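Long-range contacts in serine protease pet (Escherichia coli, PDB 4OM9), which is a secreted autotransporter enterotoxin of enteroaggregative strains that acts as a serine protease, probably on the cytoskeletal protein alpha-fodrin: residues G63-V68 against N108-E113; G147-S152 against N205-S210; E366-V371 against N383-L388; G404-N409 against G429-N434. All blocks are in the same frame, centred on the assembly; numbering follows the deposited sequence.

Interaction 1. Residues G63-V68 against N108-E113; sequences GGAYAV and NKYVVE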
loop_
_atom_site.group_PDB
_atom_site.type_symbol
_atom_site.label_atom_id
_atom_site.label_comp_id
_atom_site.label_asym_id
_atom_site.label_seq_id
_atom_site.Cartn_x
_atom_site.Cartn_y
_atom_site.Cartn_z
ATOM N N GLY A 63 9.185 -14.625 26.934
ATOM C CA GLY A 63 8.712 -15.745 26.145
ATOM C C GLY A 63 8.045 -16.792 27.008
ATOM O O GLY A 63 8.479 -17.059 28.128
ATOM N N GLY A 64 6.987 -17.386 26.469
ATOM C CA GLY A 64 6.293 -18.489 27.104
ATOM C C GLY A 64 5.557 -17.988 28.325
ATOM O O GLY A 64 4.863 -16.980 28.281
ATOM N N ALA A 65 5.724 -18.684 29.443
ATOM C CA ALA A 65 5.038 -18.267 30.653
ATOM C C ALA A 65 5.876 -17.325 31.513
ATOM O O ALA A 65 5.515 -17.074 32.652
ATOM C CB ALA A 65 4.619 -19.494 31.480
ATOM N N TYR A 66 6.976 -16.803 30.981
ATOM C CA TYR A 66 7.917 -16.027 31.809
ATOM C C TYR A 66 8.054 -14.548 31.450
ATOM O O TYR A 66 7.904 -14.133 30.288
ATOM C CB TYR A 66 9.300 -16.684 31.779
ATOM C CG TYR A 66 9.272 -18.091 32.350
ATOM C CD1 TYR A 66 9.083 -18.303 33.712
ATOM C CD2 TYR A 66 9.403 -19.200 31.526
ATOM C CE1 TYR A 66 9.045 -19.584 34.238
ATOM C CE2 TYR A 66 9.358 -20.474 32.036
ATOM C CZ TYR A 66 9.191 -20.671 33.399
ATOM O OH TYR A 66 9.156 -21.959 33.897
ATOM N N ALA A 67 8.301 -13.766 32.490
ATOM C CA ALA A 67 8.458 -12.331 32.409
ATOM C C ALA A 67 9.458 -11.884 33.473
ATOM O O ALA A 67 9.713 -12.587 34.460
ATOM C CB ALA A 67 7.145 -11.633 32.601
ATOM N N VAL A 68 9.997 -10.694 33.266
ATOM C CA VAL A 68 11.036 -10.141 34.116
ATOM C C VAL A 68 10.651 -8.729 34.519
ATOM O O VAL A 68 10.104 -7.960 33.717
ATOM C CB VAL A 68 12.401 -10.146 33.400
ATOM C CG1 VAL A 68 13.402 -9.356 34.170
ATOM C CG2 VAL A 68 12.909 -11.556 33.273
ATOM N N ASN A 108 0.609 -17.345 34.996
ATOM C CA ASN A 108 -0.341 -18.465 35.045
ATOM C C ASN A 108 -0.565 -19.192 33.692
ATOM O O ASN A 108 -0.881 -20.377 33.695
ATOM C CB ASN A 108 -1.696 -17.988 35.579
ATOM C CG ASN A 108 -2.320 -16.948 34.687
ATOM O OD1 ASN A 108 -1.618 -16.107 34.129
ATOM N ND2 ASN A 108 -3.640 -17.015 34.514
ATOM N N LYS A 109 -0.390 -18.484 32.568
ATOM C CA LYS A 109 -0.564 -19.073 31.224
ATOM C C LYS A 109 0.513 -18.641 30.230
ATOM O O LYS A 109 1.206 -17.659 30.459
ATOM C CB LYS A 109 -1.940 -18.715 30.645
ATOM C CG LYS A 109 -3.103 -19.503 31.253
ATOM C CD LYS A 109 -4.428 -18.993 30.703
ATOM C CE LYS A 109 -5.180 -20.077 29.932
ATOM N NZ LYS A 109 -6.343 -19.487 29.193
ATOM N N TYR A 110 0.659 -19.385 29.136
ATOM C CA TYR A 110 1.655 -19.046 28.122
ATOM C C TYR A 110 1.247 -17.766 27.403
ATOM O O TYR A 110 0.100 -17.631 26.973
ATOM C CB TYR A 110 1.826 -20.164 27.083
ATOM C CG TYR A 110 2.301 -21.485 27.621
ATOM C CD1 TYR A 110 3.042 -21.562 28.798
ATOM C CD2 TYR A 110 1.999 -22.674 26.945
ATOM C CE1 TYR A 110 3.463 -22.805 29.289
ATOM C CE2 TYR A 110 2.419 -23.897 27.414
ATOM C CZ TYR A 110 3.147 -23.974 28.594
ATOM O OH TYR A 110 3.551 -25.223 29.062
ATOM N N VAL A 111 2.184 -16.840 27.251
ATOM C CA VAL A 111 1.878 -15.609 26.538
ATOM C C VAL A 111 1.760 -15.825 25.030
ATOM O O VAL A 111 2.687 -16.288 24.363
ATOM C CB VAL A 111 2.922 -14.533 26.813
ATOM C CG1 VAL A 111 2.640 -13.272 25.953
ATOM C CG2 VAL A 111 2.898 -14.194 28.282
ATOM N N VAL A 112 0.612 -15.458 24.495
ATOM C CA VAL A 112 0.338 -15.696 23.094
ATOM C C VAL A 112 0.811 -14.517 22.214
ATOM O O VAL A 112 1.194 -14.723 21.066
ATOM C CB VAL A 112 -1.175 -15.985 22.909
ATOM C CG1 VAL A 112 -1.645 -15.701 21.515
ATOM C CG2 VAL A 112 -1.467 -17.424 23.262
ATOM N N GLU A 113 0.830 -13.305 22.765
ATOM C CA GLU A 113 1.033 -12.080 21.946
ATOM C C GLU A 113 2.458 -11.794 21.485
ATOM O O GLU A 113 2.647 -11.171 20.447
ATOM C CB GLU A 113 0.529 -10.839 22.698
ATOM C CG GLU A 113 -0.992 -10.801 22.910
ATOM C CD GLU A 113 -1.520 -11.910 23.841
ATOM O OE1 GLU A 113 -0.710 -12.606 24.504
ATOM O OE2 GLU A 113 -2.759 -12.080 23.892
HETATM O O HOH W 1 5.495 -16.546 24.140
#

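Interaction 2. Residues G147-S152 against N205-S210; sequences GFRVGS and NGDSGS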
loop_
_atom_site.group_PDB
_atom_site.type_symbol
_atom_site.label_atom_id
_atom_site.label_comp_id
_atom_site.label_asym_id
_atom_site.label_seq_id
_atom_site.Cartn_x
_atom_site.Cartn_y
_atom_site.Cartn_z
ATOM N N GLY A 147 20.801 3.028 24.257
ATOM C CA GLY A 147 19.693 2.111 24.311
ATOM C C GLY A 147 18.368 2.797 24.507
ATOM O O GLY A 147 18.303 4.017 24.624
ATOM N N PHE A 148 17.316 1.985 24.554
ATOM C CA PHE A 148 15.952 2.458 24.640
ATOM C C PHE A 148 15.263 1.822 25.823
ATOM O O PHE A 148 15.515 0.663 26.161
ATOM C CB PHE A 148 15.154 2.111 23.375
ATOM C CG PHE A 148 15.531 2.910 22.157
ATOM C CD1 PHE A 148 14.995 4.175 21.946
ATOM C CD2 PHE A 148 16.383 2.374 21.192
ATOM C CE1 PHE A 148 15.335 4.922 20.787
ATOM C CE2 PHE A 148 16.723 3.101 20.039
ATOM C CZ PHE A 148 16.202 4.382 19.843
ATOM N N ARG A 149 14.345 2.564 26.417
ATOM C CA ARG A 149 13.529 2.018 27.478
ATOM C C ARG A 149 12.109 2.472 27.277
ATOM O O ARG A 149 11.859 3.597 26.891
ATOM C CB ARG A 149 14.032 2.469 28.839
ATOM C CG ARG A 149 13.315 1.811 29.972
ATOM C CD ARG A 149 13.141 2.778 31.118
ATOM N NE ARG A 149 11.940 3.557 30.884
ATOM C CZ ARG A 149 11.925 4.868 30.716
ATOM N NH1 ARG A 149 13.052 5.550 30.813
ATOM N NH2 ARG A 149 10.770 5.485 30.500
ATOM N N VAL A 150 11.174 1.596 27.579
ATOM C CA VAL A 150 9.783 1.880 27.346
ATOM C C VAL A 150 8.984 1.612 28.619
ATOM O O VAL A 150 9.170 0.568 29.267
ATOM C CB VAL A 150 9.312 1.025 26.171
ATOM C CG1 VAL A 150 7.907 0.516 26.358
ATOM C CG2 VAL A 150 9.545 1.746 24.878
ATOM N N GLY A 151 8.126 2.552 29.002
ATOM C CA GLY A 151 7.243 2.333 30.139
ATOM C C GLY A 151 6.136 3.376 30.224
ATOM O O GLY A 151 6.048 4.273 29.367
ATOM N N SER A 152 5.290 3.275 31.255
ATOM C CA SER A 152 4.194 4.226 31.391
ATOM C C SER A 152 3.972 4.701 32.821
ATOM O O SER A 152 2.865 4.568 33.364
ATOM C CB SER A 152 2.899 3.606 30.833
ATOM O OG SER A 152 1.856 4.557 30.766
ATOM N N ASN A 205 8.356 7.089 38.910
ATOM C CA ASN A 205 8.191 5.916 39.777
ATOM C C ASN A 205 7.443 4.757 39.087
ATOM O O ASN A 205 7.874 3.603 39.155
ATOM C CB ASN A 205 7.471 6.306 41.070
ATOM C CG ASN A 205 8.292 7.254 41.929
ATOM O OD1 ASN A 205 9.522 7.216 41.913
ATOM N ND2 ASN A 205 7.614 8.113 42.682
ATOM N N GLY A 206 6.349 5.071 38.396
ATOM C CA GLY A 206 5.588 4.064 37.683
ATOM C C GLY A 206 6.365 3.359 36.580
ATOM O O GLY A 206 5.893 2.362 36.033
ATOM N N ASP A 207 7.547 3.879 36.245
ATOM C CA ASP A 207 8.429 3.245 35.266
ATOM C C ASP A 207 9.280 2.137 35.890
ATOM O O ASP A 207 9.943 1.379 35.174
ATOM C CB ASP A 207 9.357 4.276 34.618
ATOM C CG ASP A 207 8.641 5.182 33.639
ATOM O OD1 ASP A 207 7.771 4.676 32.865
ATOM O OD2 ASP A 207 8.952 6.403 33.651
ATOM N N SER A 208 9.306 2.082 37.219
ATOM C CA SER A 208 10.120 1.095 37.910
ATOM C C SER A 208 9.705 -0.301 37.447
ATOM O O SER A 208 8.516 -0.601 37.353
ATOM C CB SER A 208 9.978 1.256 39.426
ATOM O OG SER A 208 10.513 0.142 40.129
ATOM N N GLY A 209 10.683 -1.129 37.102
ATOM C CA GLY A 209 10.399 -2.454 36.585
ATOM C C GLY A 209 10.443 -2.579 35.060
ATOM O O GLY A 209 10.566 -3.705 34.547
ATOM N N SER A 210 10.352 -1.452 34.332
ATOM C CA SER A 210 10.232 -1.494 32.868
ATOM C C SER A 210 11.544 -1.973 32.259
ATOM O O SER A 210 12.601 -1.801 32.860
ATOM C CB SER A 210 9.821 -0.124 32.295
ATOM O OG SER A 210 10.695 0.937 32.676
HETATM O O HOH W 2 8.213 6.026 30.396
HETATM O O HOH W 3 5.525 1.324 33.360
#

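Interaction 3. Residues E366-V371 against N383-L388; sequences EGSLNV and NGTVIL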
loop_
_atom_site.group_PDB
_atom_site.type_symbol
_atom_site.label_atom_id
_atom_site.label_comp_id
_atom_site.label_asym_id
_atom_site.label_seq_id
_atom_site.Cartn_x
_atom_site.Cartn_y
_atom_site.Cartn_z
ATOM N N GLU A 366 6.570 -23.032 17.397
ATOM C CA GLU A 366 6.616 -22.980 15.946
ATOM C C GLU A 366 5.964 -24.151 15.231
ATOM O O GLU A 366 5.713 -24.067 14.029
ATOM C CB GLU A 366 8.065 -22.857 15.493
ATOM C CG GLU A 366 8.672 -21.514 15.824
ATOM C CD GLU A 366 10.097 -21.413 15.351
ATOM O OE1 GLU A 366 11.011 -21.479 16.193
ATOM O OE2 GLU A 366 10.301 -21.282 14.131
ATOM N N GLY A 367 5.698 -25.234 15.963
ATOM C CA GLY A 367 5.101 -26.434 15.395
ATOM C C GLY A 367 3.587 -26.406 15.225
ATOM O O GLY A 367 2.935 -25.383 15.480
ATOM N N SER A 368 3.034 -27.550 14.827
ATOM C CA SER A 368 1.628 -27.670 14.410
ATOM C C SER A 368 0.667 -28.374 15.374
ATOM O O SER A 368 0.886 -29.523 15.748
ATOM C CB SER A 368 1.547 -28.423 13.073
ATOM O OG SER A 368 2.390 -27.841 12.103
ATOM N N LEU A 369 -0.416 -27.685 15.726
ATOM C CA LEU A 369 -1.541 -28.308 16.401
ATOM C C LEU A 369 -2.582 -28.704 15.339
ATOM O O LEU A 369 -3.137 -27.848 14.655
ATOM C CB LEU A 369 -2.152 -27.362 17.436
ATOM C CG LEU A 369 -3.157 -28.029 18.378
ATOM C CD1 LEU A 369 -2.483 -29.119 19.180
ATOM C CD2 LEU A 369 -3.809 -27.041 19.315
ATOM N N ASN A 370 -2.809 -30.003 15.184
ATOM C CA ASN A 370 -3.754 -30.518 14.200
ATOM C C ASN A 370 -5.049 -30.932 14.877
ATOM O O ASN A 370 -5.129 -31.998 15.464
ATOM C CB ASN A 370 -3.162 -31.702 13.441
ATOM C CG ASN A 370 -4.087 -32.210 12.346
ATOM O OD1 ASN A 370 -4.970 -31.481 11.873
ATOM N ND2 ASN A 370 -3.892 -33.470 11.940
ATOM N N VAL A 371 -6.059 -30.074 14.799
ATOM C CA VAL A 371 -7.257 -30.257 15.593
ATOM C C VAL A 371 -8.254 -31.101 14.819
ATOM O O VAL A 371 -8.875 -30.622 13.881
ATOM C CB VAL A 371 -7.879 -28.919 15.987
ATOM C CG1 VAL A 371 -8.866 -29.117 17.111
ATOM C CG2 VAL A 371 -6.768 -27.916 16.424
ATOM N N ASN A 383 1.741 -18.410 17.126
ATOM C CA ASN A 383 2.918 -18.954 16.466
ATOM C C ASN A 383 2.628 -20.321 15.850
ATOM O O ASN A 383 1.699 -21.015 16.264
ATOM C CB ASN A 383 4.088 -19.057 17.474
ATOM C CG ASN A 383 5.429 -19.118 16.793
ATOM O OD1 ASN A 383 5.501 -19.006 15.576
ATOM N ND2 ASN A 383 6.499 -19.286 17.561
ATOM N N GLY A 384 3.446 -20.727 14.890
ATOM C CA GLY A 384 3.266 -22.013 14.256
ATOM C C GLY A 384 1.900 -22.138 13.574
ATOM O O GLY A 384 1.250 -21.129 13.234
ATOM N N THR A 385 1.462 -23.385 13.390
ATOM C CA THR A 385 0.260 -23.675 12.623
ATOM C C THR A 385 -0.812 -24.337 13.479
ATOM O O THR A 385 -0.523 -25.222 14.264
ATOM C CB THR A 385 0.572 -24.606 11.443
ATOM O OG1 THR A 385 1.688 -24.089 10.711
ATOM C CG2 THR A 385 -0.649 -24.746 10.514
ATOM N N VAL A 386 -2.044 -23.881 13.339
ATOM C CA VAL A 386 -3.172 -24.563 13.901
ATOM C C VAL A 386 -4.066 -24.956 12.723
ATOM O O VAL A 386 -4.487 -24.108 11.924
ATOM C CB VAL A 386 -3.918 -23.701 14.922
ATOM C CG1 VAL A 386 -5.199 -24.417 15.400
ATOM C CG2 VAL A 386 -3.003 -23.399 16.101
ATOM N N ILE A 387 -4.301 -26.258 12.588
ATOM C CA ILE A 387 -5.077 -26.762 11.484
ATOM C C ILE A 387 -6.478 -27.115 11.960
ATOM O O ILE A 387 -6.653 -27.804 12.954
ATOM C CB ILE A 387 -4.422 -27.993 10.852
ATOM C CG1 ILE A 387 -2.970 -27.685 10.467
ATOM C CG2 ILE A 387 -5.248 -28.470 9.629
ATOM C CD1 ILE A 387 -2.183 -28.911 9.981
ATOM N N LEU A 388 -7.477 -26.607 11.265
ATOM C CA LEU A 388 -8.849 -26.882 11.629
ATOM C C LEU A 388 -9.290 -28.072 10.834
ATOM O O LEU A 388 -9.455 -27.965 9.626
ATOM C CB LEU A 388 -9.731 -25.676 11.344
ATOM C CG LEU A 388 -9.143 -24.372 11.868
ATOM C CD1 LEU A 388 -10.065 -23.186 11.573
ATOM C CD2 LEU A 388 -8.871 -24.494 13.374
HETATM O O HOH W 4 4.111 -25.053 11.902
#

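Interaction 4. Residues G404-N409 against G429-N434; sequences GTVQLN and GKLDLN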
loop_
_atom_site.group_PDB
_atom_site.type_symbol
_atom_site.label_atom_id
_atom_site.label_comp_id
_atom_site.label_asym_id
_atom_site.label_seq_id
_atom_site.Cartn_x
_atom_site.Cartn_y
_atom_site.Cartn_z
ATOM N N GLY A 404 1.899 -16.699 13.490
ATOM C CA GLY A 404 1.053 -17.882 13.495
ATOM C C GLY A 404 0.278 -18.061 12.188
ATOM O O GLY A 404 0.017 -17.098 11.463
ATOM N N THR A 405 -0.062 -19.309 11.888
ATOM C CA THR A 405 -0.925 -19.661 10.766
ATOM C C THR A 405 -2.125 -20.474 11.258
ATOM O O THR A 405 -1.988 -21.382 12.093
ATOM C CB THR A 405 -0.161 -20.468 9.708
ATOM O OG1 THR A 405 0.829 -19.624 9.117
ATOM C CG2 THR A 405 -1.097 -20.971 8.603
ATOM N N VAL A 406 -3.297 -20.114 10.758
ATOM C CA VAL A 406 -4.495 -20.914 10.907
ATOM C C VAL A 406 -4.896 -21.501 9.546
ATOM O O VAL A 406 -5.039 -20.770 8.557
ATOM C CB VAL A 406 -5.638 -20.088 11.480
ATOM C CG1 VAL A 406 -6.940 -20.923 11.509
ATOM C CG2 VAL A 406 -5.281 -19.615 12.853
ATOM N N GLN A 407 -5.082 -22.814 9.489
ATOM C CA GLN A 407 -5.297 -23.477 8.218
ATOM C C GLN A 407 -6.562 -24.326 8.195
ATOM O O GLN A 407 -6.722 -25.226 9.008
ATOM C CB GLN A 407 -4.100 -24.363 7.850
ATOM C CG GLN A 407 -4.346 -25.119 6.538
ATOM C CD GLN A 407 -3.248 -26.079 6.172
ATOM O OE1 GLN A 407 -3.225 -27.214 6.645
ATOM N NE2 GLN A 407 -2.343 -25.644 5.310
ATOM N N LEU A 408 -7.445 -24.039 7.241
ATOM C CA LEU A 408 -8.672 -24.807 7.064
ATOM C C LEU A 408 -8.397 -26.176 6.471
ATOM O O LEU A 408 -7.638 -26.293 5.520
ATOM C CB LEU A 408 -9.645 -24.050 6.171
ATOM C CG LEU A 408 -9.871 -22.604 6.601
ATOM C CD1 LEU A 408 -11.032 -21.993 5.850
ATOM C CD2 LEU A 408 -10.127 -22.539 8.086
ATOM N N ASN A 409 -9.022 -27.215 7.026
ATOM C CA ASN A 409 -8.843 -28.569 6.505
ATOM C C ASN A 409 -10.091 -29.431 6.670
ATOM O O ASN A 409 -10.004 -30.614 6.991
ATOM C CB ASN A 409 -7.659 -29.240 7.192
ATOM C CG ASN A 409 -7.151 -30.456 6.434
ATOM O OD1 ASN A 409 -6.966 -30.418 5.219
ATOM N ND2 ASN A 409 -6.937 -31.549 7.153
ATOM N N GLY A 429 -1.576 -12.608 11.650
ATOM C CA GLY A 429 -1.105 -13.924 11.260
ATOM C C GLY A 429 -1.740 -14.312 9.930
ATOM O O GLY A 429 -2.265 -13.445 9.223
ATOM N N LYS A 430 -1.679 -15.596 9.585
ATOM C CA LYS A 430 -2.134 -16.075 8.286
ATOM C C LYS A 430 -3.334 -16.993 8.396
ATOM O O LYS A 430 -3.347 -17.904 9.234
ATOM C CB LYS A 430 -1.016 -16.818 7.551
ATOM C CG LYS A 430 -0.138 -15.947 6.670
ATOM C CD LYS A 430 0.326 -16.723 5.431
ATOM C CE LYS A 430 0.943 -15.771 4.380
ATOM N NZ LYS A 430 1.023 -16.349 2.993
ATOM N N LEU A 431 -4.337 -16.743 7.555
ATOM C CA LEU A 431 -5.439 -17.682 7.340
ATOM C C LEU A 431 -5.281 -18.334 5.971
ATOM O O LEU A 431 -5.392 -17.664 4.946
ATOM C CB LEU A 431 -6.808 -16.995 7.437
ATOM C CG LEU A 431 -7.972 -17.936 7.053
ATOM C CD1 LEU A 431 -7.997 -19.188 7.952
ATOM C CD2 LEU A 431 -9.317 -17.233 7.113
ATOM N N ASP A 432 -5.008 -19.638 5.970
ATOM C CA ASP A 432 -4.856 -20.419 4.738
ATOM C C ASP A 432 -6.143 -21.194 4.462
ATOM O O ASP A 432 -6.460 -22.177 5.161
ATOM C CB ASP A 432 -3.651 -21.360 4.847
ATOM C CG ASP A 432 -3.417 -22.183 3.589
ATOM O OD1 ASP A 432 -4.091 -21.960 2.559
ATOM O OD2 ASP A 432 -2.537 -23.065 3.620
ATOM N N LEU A 433 -6.891 -20.742 3.455
ATOM C CA LEU A 433 -8.181 -21.343 3.115
ATOM C C LEU A 433 -7.963 -22.733 2.569
ATOM O O LEU A 433 -8.886 -23.539 2.540
ATOM C CB LEU A 433 -8.954 -20.493 2.088
ATOM C CG LEU A 433 -9.241 -19.043 2.477
ATOM C CD1 LEU A 433 -10.078 -18.360 1.436
ATOM C CD2 LEU A 433 -9.925 -18.955 3.804
ATOM N N ASN A 434 -6.742 -23.001 2.120
ATOM C CA ASN A 434 -6.321 -24.356 1.780
ATOM C C ASN A 434 -7.308 -25.086 0.852
ATOM O O ASN A 434 -7.708 -26.224 1.111
ATOM C CB ASN A 434 -6.111 -25.148 3.069
ATOM C CG ASN A 434 -5.536 -26.520 2.820
ATOM O OD1 ASN A 434 -4.804 -26.722 1.837
ATOM N ND2 ASN A 434 -5.886 -27.490 3.686
HETATM O O HOH W 5 -4.443 -30.220 3.680
#

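Interaction 1. Residues G63-V68 against N108-E113
Ala65 lays its methyl group against one edge of the Tyr110 ring. CB of Ala65 lies close to the ring plane, 3.7 Å from CD1 of Tyr110. The ring is placed there by a first torsion of -61°, which sets CG opposite the carbonyl carbon and beside the backbone N. Next to this apolar touch sits one direct backbone bond. Val111 N donates to Gly64 O over 2.9 Å, and the N-H...O angle of 171° makes it nearly straight. The donor stands well above the carbonyl plane of Gly64. CG2 of Val111 also closes on that oxygen, at 3.4 Å from Gly64 O. A water completes the pairing: it accepts from Gly64 N at 2.9 Å and donates to Val111 O at 2.8 Å. Gly64 thus meets Val111 directly through its C=O and by way of water through its N-H.

The segment 63-68 can present Gly64 this way because Gly63 to Tyr66 form a type II' turn. The positive phi of Gly64 suits glycine. Tyr66 N closes the turn on Gly63 O, at 3.2 Å. This is the tight end of a beta hairpin, strands 60-63 and 66-70, in an antiparallel sheet of the protease domain. Strand 102-107 pairs with 66-70 and leads into residues 108-113. That loop also meets the beta-helix: Tyr110 packs on Ile364 of strand 361-364, and Lys109 reaches Asp359 and Ala360.

Interaction 2. Residues G147-S152 against N205-S210
Ser210 and Asp207 press on the end of strand 143-151, and this is the tight part of the contact. CB of Ser210 lies 3.2 Å from Val150 O. OD1 of Asp207 comes within 3.4 Å of the carbonyl carbon C of Gly151, where the lack of a side chain lets it approach. A first torsion of 55° puts OG of Ser210 between its backbone N and carbonyl carbon. From there the hydroxyl donates to Asp207 O at 2.6 Å, in the carbonyl plane and on a lone pair. Ser210 N binds the same oxygen, so two bonds grip it and fix the type II turn from Asp207 to Ser210.

The other side is looser. Arg149 and Asp207 form only a long salt bridge, 3.8 Å from NH2 to OD2, with the carboxylate oxygen well out of the guanidinium plane. No N-H points at it. Tyr193 takes NH1 of Arg149, and Asp207 has firmer partners in Gly153 and Thr204. Water fills in nearby: one molecule accepts from Ser152 N at 2.9 Å and donates to Gly206 O at 2.9 Å.

Residues 206-210 read GDSGS, a form of the GDSG motif round the nucleophile of chymotrypsin-like proteases, consistent with Ser208 being the nucleophile; its side chain touches His72. The loop runs straight into strand 211-216, which pairs antiparallel with strand 143-151. Strand 172-185 pairs with 143-151 through Gly147, Arg149 and Gly151.

Interaction 3. Residues E366-V371 against N383-L388
Asn370 swings its amide toward the neighbouring strand and rests it on Ile387. Its CG is anti to the backbone N, chi1 -176°, and OD1 ends 3.7 Å from CB of Ile387. CG2 of Ile387 lies almost as near. The other end of the amide is taken too, since ND2 bonds to Asp350 on the preceding strand. That bond sets how the amide is turned, and OD1 only packs against the isoleucine.

Ser368 and Thr385 sit on the same face and share one conformation. Both hydroxyls are anti to the carbonyl carbon, chi1 -53° and -50°, and point the same way. They do not touch closely, with OG and OG1 4.1 Å apart. A water joins them, 2.9 Å from Thr385 OG1 and 3.3 Å from Ser368 OG, and it donates to Glu366 O.

These are neighbouring rungs of the right-handed parallel beta-helix known from autotransporter passenger domains. The strands pair in register, Ser368 with Thr385 to Val371 with Leu388. Leu369 and Ile387 each give both their N-H and their C=O to the pairing. The partly exposed residues named so far line the outer face.

On the buried face, Val371 and Val386 overlap by single methyls. Val386 turns CG1 anti to its own N and meets CG2 of Val371 at 4.0 Å. CB of Leu369 lies 4.3 Å from CG2 of Val386. At the N-terminal end of the two segments, Asn383 OD1 accepts from Gly384 N, and ND2 of Asn383 packs 3.6 Å from CG of Glu366.

Interaction 4. Residues G404-N409 against G429-N434
Gln407 and Asp432 both hold their side chains anti to the backbone N, chi1 177° and -179°, and so run side by side off the same face. Gln407 is extended beyond CG as well. Its NE2 donates to OD2 of Asp432 at 3.1 Å. The oxygen lies near the amide plane, but the donor comes in from above the carboxylate plane. Ser455 is a second partner of OD2. The other oxygen, OD1, accepts from Asn434 N at 2.9 Å, which makes an Asx turn just past the strand end.

Past that turn Asn434 points its side chain toward the end of strand 404-408. Its ND2 donates to Leu408 O at 2.8 Å, flat in both the amide and the carbonyl planes. The Asn434 amide also stacks on that of Gln407, with planes 19° apart and CD of Gln407 3.9 Å from ND2 of Asn434. A water links the same ND2 to Asn409 OD1.

Beneath, leucines fill the inside. CD1 of Leu408 touches CD2 of Leu433 at 3.8 Å, and CD2 of Leu408 touches CD1 of Leu431 at 4.0 Å. Polar groups outside and leucines inside suit two coils of a parallel beta-helix. Backbone bonds alternate from Gly404 O to Leu408 N. Strand 385-388 flanks 404-408, strand 451-453 flanks 429-432, and Phe440 of strand 438-440 packs on Leu431.

Overall arrangement
The contacts follow one another along the chain. Interactions 1 and 2 belong to the protease domain, their centres about 19 Å apart, one in each of its two antiparallel sheets or the loops beside them. Interactions 3 and 4 belong to the beta-helix. Their centres lie about 9 Å apart, and strands 385-388 and 404-408 are neighbours in one sheet. They touch directly: Thr405 N lies 2.6 Å from Gly384 O, a probable hydrogen bond. Interaction 1 lies nearer the beta-helix, its centre about 18 Å from that of interaction 3, though the two do not touch, whereas interaction 2 stands about 35 Å off. The GDSGS loop is thus carried on a domain that rests against the beta-helix stalk.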